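Local coordinates for PHOX (Pseudomonas fluorescens, PDB 4AMF), which hydrolyses phosphate monoesters as an alkaline phosphatase of the PhoX family, using a cofactor of two oxo-bridged irons and three calcium ions, at residues A[381-386]-A[473-478]; A[486-491]-A[505-510]. One frame throughout, in Å; residues are numbered along the deposited sequence.

Interaction 1 of 2, residues A[381-386]-A[473-478]. With CA (calcium ion), chain G; CA (calcium ion), chain F; ACP (phosphomethylphosphonic acid adenylate ester), chain C; FEO (mu-oxo-diiron), chain I.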
loop_
_atom_site.group_PDB
_atom_site.type_symbol
_atom_site.label_atom_id
_atom_site.label_comp_id
_atom_site.label_asym_id
_atom_site.label_seq_id
_atom_site.Cartn_x
_atom_site.Cartn_y
_atom_site.Cartn_z
ATOM N N ARG A 381 5.945 -3.145 -11.674
ATOM C CA ARG A 381 5.489 -2.453 -10.469
ATOM C C ARG A 381 4.333 -3.089 -9.718
ATOM O O ARG A 381 3.192 -2.619 -9.766
ATOM C CB ARG A 381 5.145 -1.003 -10.793
ATOM C CG ARG A 381 6.351 -0.160 -11.140
ATOM C CD ARG A 381 5.942 1.271 -11.238
ATOM N NE ARG A 381 5.473 1.733 -9.929
ATOM C CZ ARG A 381 4.727 2.813 -9.715
ATOM N NH1 ARG A 381 4.388 3.610 -10.725
ATOM N NH2 ARG A 381 4.336 3.121 -8.487
ATOM N N PRO A 382 4.597 -4.195 -9.023
ATOM C CA PRO A 382 3.540 -4.784 -8.203
ATOM C C PRO A 382 3.094 -3.809 -7.113
ATOM O O PRO A 382 3.925 -3.340 -6.323
ATOM C CB PRO A 382 4.157 -6.077 -7.643
ATOM C CG PRO A 382 5.601 -6.052 -8.015
ATOM C CD PRO A 382 5.905 -4.842 -8.853
ATOM N N GLU A 383 1.795 -3.534 -7.053
ATOM C CA GLU A 383 1.235 -2.737 -5.980
ATOM C C GLU A 383 0.373 -3.666 -5.112
ATOM O O GLU A 383 0.944 -4.627 -4.577
ATOM C CB GLU A 383 0.607 -1.424 -6.464
ATOM C CG GLU A 383 1.682 -0.459 -6.955
ATOM C CD GLU A 383 1.277 1.009 -6.995
ATOM O OE1 GLU A 383 0.608 1.382 -7.972
ATOM O OE2 GLU A 383 1.546 1.769 -6.034
ATOM N N TRP A 384 -0.910 -3.427 -4.904
ATOM C CA TRP A 384 -1.658 -4.228 -3.951
ATOM C C TRP A 384 -1.908 -5.632 -4.439
ATOM O O TRP A 384 -2.220 -5.844 -5.616
ATOM C CB TRP A 384 -3.002 -3.586 -3.576
ATOM C CG TRP A 384 -2.903 -2.326 -2.800
ATOM C CD1 TRP A 384 -2.111 -1.263 -3.089
ATOM C CD2 TRP A 384 -3.861 -1.859 -1.840
ATOM N NE1 TRP A 384 -2.429 -0.199 -2.277
ATOM C CE2 TRP A 384 -3.565 -0.502 -1.583
ATOM C CE3 TRP A 384 -4.953 -2.451 -1.187
ATOM C CZ2 TRP A 384 -4.306 0.261 -0.700
ATOM C CZ3 TRP A 384 -5.758 -1.653 -0.405
ATOM C CH2 TRP A 384 -5.390 -0.335 -0.111
ATOM N N ILE A 385 -1.952 -6.563 -3.478
ATOM C CA ILE A 385 -2.306 -7.960 -3.642
ATOM C C ILE A 385 -3.527 -8.257 -2.728
ATOM O O ILE A 385 -3.531 -7.841 -1.555
ATOM C CB ILE A 385 -1.142 -8.898 -3.309
ATOM C CG1 ILE A 385 0.114 -8.526 -4.155
ATOM C CG2 ILE A 385 -1.551 -10.355 -3.501
ATOM C CD1 ILE A 385 1.267 -9.316 -3.908
ATOM N N VAL A 386 -4.529 -8.969 -3.247
ATOM C CA VAL A 386 -5.670 -9.422 -2.449
ATOM C C VAL A 386 -5.937 -10.889 -2.737
ATOM O O VAL A 386 -5.636 -11.376 -3.824
ATOM C CB VAL A 386 -6.935 -8.577 -2.615
ATOM C CG1 VAL A 386 -6.702 -7.178 -2.107
ATOM C CG2 VAL A 386 -7.384 -8.531 -4.053
ATOM N N SER A 473 -3.413 2.750 -14.463
ATOM C CA SER A 473 -2.609 2.571 -13.262
ATOM C C SER A 473 -3.452 2.081 -12.070
ATOM O O SER A 473 -3.491 2.734 -11.013
ATOM C CB SER A 473 -1.872 3.846 -12.899
ATOM O OG SER A 473 -1.061 4.332 -13.949
ATOM N N PRO A 474 -4.011 0.868 -12.165
ATOM C CA PRO A 474 -4.645 0.273 -10.975
ATOM C C PRO A 474 -3.557 0.122 -9.915
ATOM O O PRO A 474 -2.398 -0.169 -10.241
ATOM C CB PRO A 474 -5.165 -1.066 -11.486
ATOM C CG PRO A 474 -4.231 -1.413 -12.602
ATOM C CD PRO A 474 -3.901 -0.111 -13.268
ATOM N N ASP A 475 -3.914 0.402 -8.689
ATOM C CA ASP A 475 -2.977 0.407 -7.573
ATOM C C ASP A 475 -3.619 -0.392 -6.456
ATOM O O ASP A 475 -3.290 -1.589 -6.298
ATOM C CB ASP A 475 -2.632 1.864 -7.269
ATOM C CG ASP A 475 -1.727 2.107 -6.080
ATOM O OD1 ASP A 475 -1.706 1.266 -5.179
ATOM O OD2 ASP A 475 -1.032 3.139 -6.068
ATOM N N GLY A 476 -4.603 0.196 -5.783
ATOM C CA GLY A 476 -5.321 -0.496 -4.723
ATOM C C GLY A 476 -6.329 -1.522 -5.192
ATOM O O GLY A 476 -6.893 -1.431 -6.292
ATOM N N LEU A 477 -6.552 -2.532 -4.345
ATOM C CA LEU A 477 -7.534 -3.589 -4.519
ATOM C C LEU A 477 -8.193 -3.957 -3.197
ATOM O O LEU A 477 -7.562 -3.906 -2.149
ATOM C CB LEU A 477 -6.839 -4.866 -5.056
ATOM C CG LEU A 477 -6.344 -4.860 -6.476
ATOM C CD1 LEU A 477 -5.581 -6.197 -6.793
ATOM C CD2 LEU A 477 -7.487 -4.640 -7.486
ATOM N N GLY A 478 -9.439 -4.373 -3.254
ATOM C CA GLY A 478 -10.107 -4.909 -2.077
ATOM C C GLY A 478 -11.254 -5.814 -2.437
ATOM O O GLY A 478 -11.960 -5.556 -3.397
HETATM CA CA CA G . 0.862 3.923 -7.254
HETATM CA CA CA F . -0.256 2.600 -3.868
HETATM P PG ACP C . 3.121 5.024 -5.050
HETATM O O1G ACP C . 1.562 5.176 -5.325
HETATM O O2G ACP C . 3.392 5.296 -3.452
HETATM O O3G ACP C . 3.652 3.646 -5.562
HETATM P PB ACP C . 3.237 6.518 -7.548
HETATM O O1B ACP C . 2.746 5.274 -8.175
HETATM O O2B ACP C . 2.297 7.729 -7.353
HETATM C C3B ACP C . 4.034 6.195 -6.020
HETATM P PA ACP C . 4.955 8.237 -9.163
HETATM O O1A ACP C . 5.258 9.214 -8.096
HETATM O O2A ACP C . 4.212 8.630 -10.401
HETATM O O3A ACP C . 4.344 6.926 -8.584
HETATM O "O5'" ACP C . 6.383 7.679 -9.785
HETATM C "C5'" ACP C . 6.434 6.497 -10.600
HETATM C "C4'" ACP C . 7.413 5.498 -10.038
HETATM O "O4'" ACP C . 8.751 6.008 -10.208
HETATM C "C3'" ACP C . 7.298 5.106 -8.568
HETATM O "O3'" ACP C . 7.602 3.718 -8.410
HETATM C "C2'" ACP C . 8.304 6.038 -7.890
HETATM O "O2'" ACP C . 8.763 5.484 -6.665
HETATM C "C1'" ACP C . 9.402 6.137 -8.955
HETATM N N9 ACP C . 10.149 7.389 -8.960
HETATM C C8 ACP C . 9.677 8.649 -8.693
HETATM N N7 ACP C . 10.582 9.592 -8.784
HETATM C C5 ACP C . 11.737 8.906 -9.132
HETATM C C6 ACP C . 13.072 9.322 -9.319
HETATM N N6 ACP C . 13.500 10.570 -9.101
HETATM N N1 ACP C . 13.984 8.378 -9.650
HETATM C C2 ACP C . 13.583 7.106 -9.761
HETATM N N3 ACP C . 12.359 6.596 -9.584
HETATM C C4 ACP C . 11.481 7.549 -9.263
HETATM FE FE1 FEO I . 2.595 3.901 -2.064
HETATM FE FE2 FEO I . 3.163 1.860 -4.692
HETATM O O FEO I . 1.932 2.845 -3.539
HETATM O O HOH W 1 -1.095 2.205 -1.434
HETATM O O HOH W 2 -2.241 4.045 -3.650
HETATM O O HOH W 3 0.386 4.649 -2.270
HETATM O O HOH W 4 0.189 3.784 -9.455
#

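Interaction 2 of 2, residues A[486-491]-A[505-510]. With CA (calcium ion), chain G; CA (calcium ion), chain H; ACP (phosphomethylphosphonic acid adenylate ester), chain C.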
loop_
_atom_site.group_PDB
_atom_site.type_symbol
_atom_site.label_atom_id
_atom_site.label_comp_id
_atom_site.label_asym_id
_atom_site.label_seq_id
_atom_site.Cartn_x
_atom_site.Cartn_y
_atom_site.Cartn_z
ATOM N N TRP A 486 -12.908 -4.764 -5.803
ATOM C CA TRP A 486 -12.875 -3.315 -5.955
ATOM C C TRP A 486 -11.473 -2.898 -6.395
ATOM O O TRP A 486 -10.486 -3.390 -5.838
ATOM C CB TRP A 486 -13.283 -2.640 -4.638
ATOM C CG TRP A 486 -14.674 -2.981 -4.197
ATOM C CD1 TRP A 486 -15.078 -4.084 -3.494
ATOM C CD2 TRP A 486 -15.853 -2.273 -4.543
ATOM N NE1 TRP A 486 -16.446 -4.064 -3.333
ATOM C CE2 TRP A 486 -16.948 -2.961 -3.964
ATOM C CE3 TRP A 486 -16.104 -1.125 -5.297
ATOM C CZ2 TRP A 486 -18.267 -2.524 -4.112
ATOM C CZ3 TRP A 486 -17.412 -0.720 -5.471
ATOM C CH2 TRP A 486 -18.468 -1.373 -4.827
ATOM N N ILE A 487 -11.385 -2.076 -7.438
ATOM C CA ILE A 487 -10.137 -1.668 -8.070
ATOM C C ILE A 487 -10.012 -0.166 -7.874
ATOM O O ILE A 487 -10.878 0.574 -8.309
ATOM C CB ILE A 487 -10.130 -2.016 -9.577
ATOM C CG1 ILE A 487 -10.279 -3.518 -9.784
ATOM C CG2 ILE A 487 -8.830 -1.489 -10.275
ATOM C CD1 ILE A 487 -10.735 -3.860 -11.191
ATOM N N LEU A 488 -8.892 0.287 -7.292
ATOM C CA LEU A 488 -8.685 1.690 -6.987
ATOM C C LEU A 488 -7.516 2.175 -7.836
ATOM O O LEU A 488 -6.552 1.436 -8.019
ATOM C CB LEU A 488 -8.399 1.842 -5.491
ATOM C CG LEU A 488 -9.580 1.585 -4.518
ATOM C CD1 LEU A 488 -9.945 0.150 -4.457
ATOM C CD2 LEU A 488 -9.186 2.082 -3.093
ATOM N N THR A 489 -7.613 3.392 -8.426
ATOM C CA THR A 489 -6.568 3.862 -9.323
ATOM C C THR A 489 -5.723 5.008 -8.783
ATOM O O THR A 489 -6.182 5.885 -8.034
ATOM C CB THR A 489 -7.145 4.175 -10.726
ATOM O OG1 THR A 489 -7.733 5.489 -10.746
ATOM C CG2 THR A 489 -8.185 3.141 -11.185
ATOM N N ASP A 490 -4.482 5.016 -9.256
ATOM C CA ASP A 490 -3.473 6.009 -9.000
ATOM C C ASP A 490 -2.728 6.253 -10.283
ATOM O O ASP A 490 -1.546 5.937 -10.410
ATOM C CB ASP A 490 -2.508 5.545 -7.893
ATOM C CG ASP A 490 -1.339 6.499 -7.682
ATOM O OD1 ASP A 490 -1.500 7.718 -7.979
ATOM O OD2 ASP A 490 -0.265 6.037 -7.229
ATOM N N GLY A 491 -3.453 6.767 -11.265
ATOM C CA GLY A 491 -2.904 7.058 -12.566
ATOM C C GLY A 491 -2.895 8.507 -12.944
ATOM O O GLY A 491 -3.188 9.409 -12.150
ATOM N N ASN A 505 -8.823 10.227 -10.907
ATOM C CA ASN A 505 -8.690 8.891 -10.355
ATOM C C ASN A 505 -10.014 8.380 -9.816
ATOM O O ASN A 505 -10.931 9.137 -9.465
ATOM C CB ASN A 505 -7.580 8.800 -9.341
ATOM C CG ASN A 505 -6.263 8.615 -10.040
ATOM O OD1 ASN A 505 -6.115 7.681 -10.862
ATOM N ND2 ASN A 505 -5.285 9.458 -9.795
ATOM N N GLN A 506 -10.104 7.073 -9.736
ATOM C CA GLN A 506 -11.372 6.439 -9.541
ATOM C C GLN A 506 -11.339 5.079 -8.900
ATOM O O GLN A 506 -10.285 4.548 -8.624
ATOM C CB GLN A 506 -11.985 6.311 -10.937
ATOM C CG GLN A 506 -11.140 5.497 -11.886
ATOM C CD GLN A 506 -11.533 5.653 -13.327
ATOM O OE1 GLN A 506 -12.212 4.803 -13.868
ATOM N NE2 GLN A 506 -10.984 6.626 -14.023
ATOM N N MET A 507 -12.540 4.531 -8.669
ATOM C CA MET A 507 -12.702 3.199 -8.108
ATOM C C MET A 507 -13.695 2.469 -8.988
ATOM O O MET A 507 -14.732 3.027 -9.388
ATOM C CB MET A 507 -13.183 3.239 -6.655
ATOM C CG MET A 507 -13.330 1.854 -6.026
ATOM S SD MET A 507 -13.396 1.891 -4.222
ATOM C CE MET A 507 -15.023 2.578 -3.946
ATOM N N LEU A 508 -13.370 1.234 -9.310
ATOM C CA LEU A 508 -14.220 0.374 -10.124
ATOM C C LEU A 508 -14.492 -0.920 -9.370
ATOM O O LEU A 508 -13.875 -1.187 -8.337
ATOM C CB LEU A 508 -13.517 0.070 -11.449
ATOM C CG LEU A 508 -13.039 1.301 -12.233
ATOM C CD1 LEU A 508 -11.579 1.519 -12.004
ATOM C CD2 LEU A 508 -13.268 1.166 -13.725
ATOM N N CYS A 509 -15.509 -1.630 -9.820
ATOM C CA CYS A 509 -15.927 -2.910 -9.251
ATOM C C CYS A 509 -15.941 -3.971 -10.336
ATOM O O CYS A 509 -16.421 -3.710 -11.440
ATOM C CB CYS A 509 -17.298 -2.785 -8.598
ATOM S SG CYS A 509 -17.694 -4.150 -7.489
ATOM N N ALA A 510 -15.508 -5.187 -9.994
ATOM C CA ALA A 510 -15.422 -6.259 -10.957
ATOM C C ALA A 510 -15.915 -7.542 -10.435
ATOM O O ALA A 510 -15.854 -7.812 -9.241
ATOM C CB ALA A 510 -13.984 -6.447 -11.386
HETATM CA CA CA G . 0.862 3.923 -7.254
HETATM CA CA CA H . 0.681 7.320 -5.504
HETATM P PG ACP C . 3.121 5.024 -5.050
HETATM O O1G ACP C . 1.562 5.176 -5.325
HETATM O O2G ACP C . 3.392 5.296 -3.452
HETATM O O3G ACP C . 3.652 3.646 -5.562
HETATM P PB ACP C . 3.237 6.518 -7.548
HETATM O O1B ACP C . 2.746 5.274 -8.175
HETATM O O2B ACP C . 2.297 7.729 -7.353
HETATM C C3B ACP C . 4.034 6.195 -6.020
HETATM P PA ACP C . 4.955 8.237 -9.163
HETATM O O1A ACP C . 5.258 9.214 -8.096
HETATM O O2A ACP C . 4.212 8.630 -10.401
HETATM O O3A ACP C . 4.344 6.926 -8.584
HETATM O "O5'" ACP C . 6.383 7.679 -9.785
HETATM C "C5'" ACP C . 6.434 6.497 -10.600
HETATM C "C4'" ACP C . 7.413 5.498 -10.038
HETATM O "O4'" ACP C . 8.751 6.008 -10.208
HETATM C "C3'" ACP C . 7.298 5.106 -8.568
HETATM O "O3'" ACP C . 7.602 3.718 -8.410
HETATM C "C2'" ACP C . 8.304 6.038 -7.890
HETATM O "O2'" ACP C . 8.763 5.484 -6.665
HETATM C "C1'" ACP C . 9.402 6.137 -8.955
HETATM N N9 ACP C . 10.149 7.389 -8.960
HETATM C C8 ACP C . 9.677 8.649 -8.693
HETATM N N7 ACP C . 10.582 9.592 -8.784
HETATM C C5 ACP C . 11.737 8.906 -9.132
HETATM C C6 ACP C . 13.072 9.322 -9.319
HETATM N N6 ACP C . 13.500 10.570 -9.101
HETATM N N1 ACP C . 13.984 8.378 -9.650
HETATM C C2 ACP C . 13.583 7.106 -9.761
HETATM N N3 ACP C . 12.359 6.596 -9.584
HETATM C C4 ACP C . 11.481 7.549 -9.263
HETATM O O HOH W 4 0.189 3.784 -9.455
HETATM O O HOH W 5 1.860 9.480 -5.032
HETATM O O HOH W 6 0.668 7.267 -3.078
#

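Interaction 1 of 2, residues A[381-386]-A[473-478]
Trp384 spreads one face of its indole over the backbone of Gly476, whose CA sits 3.4 Å from the centroid of the five-membered ring and almost on its normal, a CH-pi contact. Leu477 N lies over that same face, 3.2 Å above the plane and also toward the rim, while NE1 of the indole gives its hydrogen to the water bound to the calcium ion that Asp475 chelates. Arg381 NH2 donates an almost straight 2.7 Å bond to ACP O1B, with the ribose O3' over one guanidinium face and ACP O3G at the edge, in plane; Asp288 pairs with NE. At Gly476 the bare CA lets the indole come down onto the chain. Were Trp384 cut back to alanine, Gly476 would probably lose the ring that covers it and the calcium-bound water its indole donor. The carboxylates of Glu383 and Asp475 stand with planes 43° apart, and Glu383 OE2 approaches Asp475 OD2 to 2.9 Å, a closeness probably made tolerable by the metal ions both bind. Both oxygens of Glu383 grip another calcium ion, OE2 also binding an iron at 2.1 Å; Asp475 OD2 joins that calcium and, with OD1, chelates the first. CG of Asp475 is turned anti to the backbone N (chi1 177°), carrying the carboxylate to the metals. Farther along, Val386 CG1 packs 3.7 Å from Leu477 CB. Strands 382-386 and 474-478 run nearly parallel, 12° apart, joined by one weak bond from Trp384 N to Asp475 O. They are edge strands of two beta-propeller sheets, flanked by strands 394-398 and 485-489, and Trp384 also touches strand 268-275.

Interaction 2 of 2, residues A[486-491]-A[505-510]
Cys509 SG sits over the centre of the Trp486 six-membered ring, 3.7 Å from its centroid, with CB over the same face. SG is anti to the backbone N (chi1 -164°), which sets the small, polarisable sulfur over the ring. Met507 SD stands obliquely to the ring, 5.3 Å from the centroid, a Met-aromatic contact, and its CE meets Trp486 CE3; SD also lies 3.8 Å from Leu488 CG, the two chains side by side and pointing the same way. Strands 486-489 and 506-510 are the middle pair of a four-stranded antiparallel propeller blade. On its other face Ile487 meets Leu508, a hydrogen-bonded antiparallel pair with Ile487 N to Leu508 O and Leu508 N to Ile487 O both 2.8 Å. Towards the loop end, Thr489 suits both roles of a hydroxyl: OG1 accepts from Gln506 N and donates to Asn505 OD1 at 2.7 Å. That amide oxygen also takes Gly491 N at 2.8 Å, both donors tilted from its carbonyl plane, and ND2 bonds Gly491 O, fixing the amide's rotation. Beyond Thr489, the bond from CA to CB of Asp490 points away from 505-510, and OD2 bridges two calcium ions, 2.4 Å from each, Glu528 sharing one.

How the interactions relate
Both contacts are buried, but interaction 1 lies nearer the centre of the chain, about 8 Å from it against about 14 Å for interaction 2, measured between centres. Strands 474-479 and 485-489 are neighbours in one sheet, so Gly476 O and Gly478 O probably take backbone bonds from Leu488 N and Trp486 N. Interaction 1 joins edges of two sheets, with metal-bound carboxylates in place of regular pairing; interaction 2 lies within one sheet and depends on strand hydrogen bonds and a sulfur-rich apolar face. Their chemistry converges at one calcium ion, which Glu383, Asp475 and Asp490 share along with the bound substrate analogue.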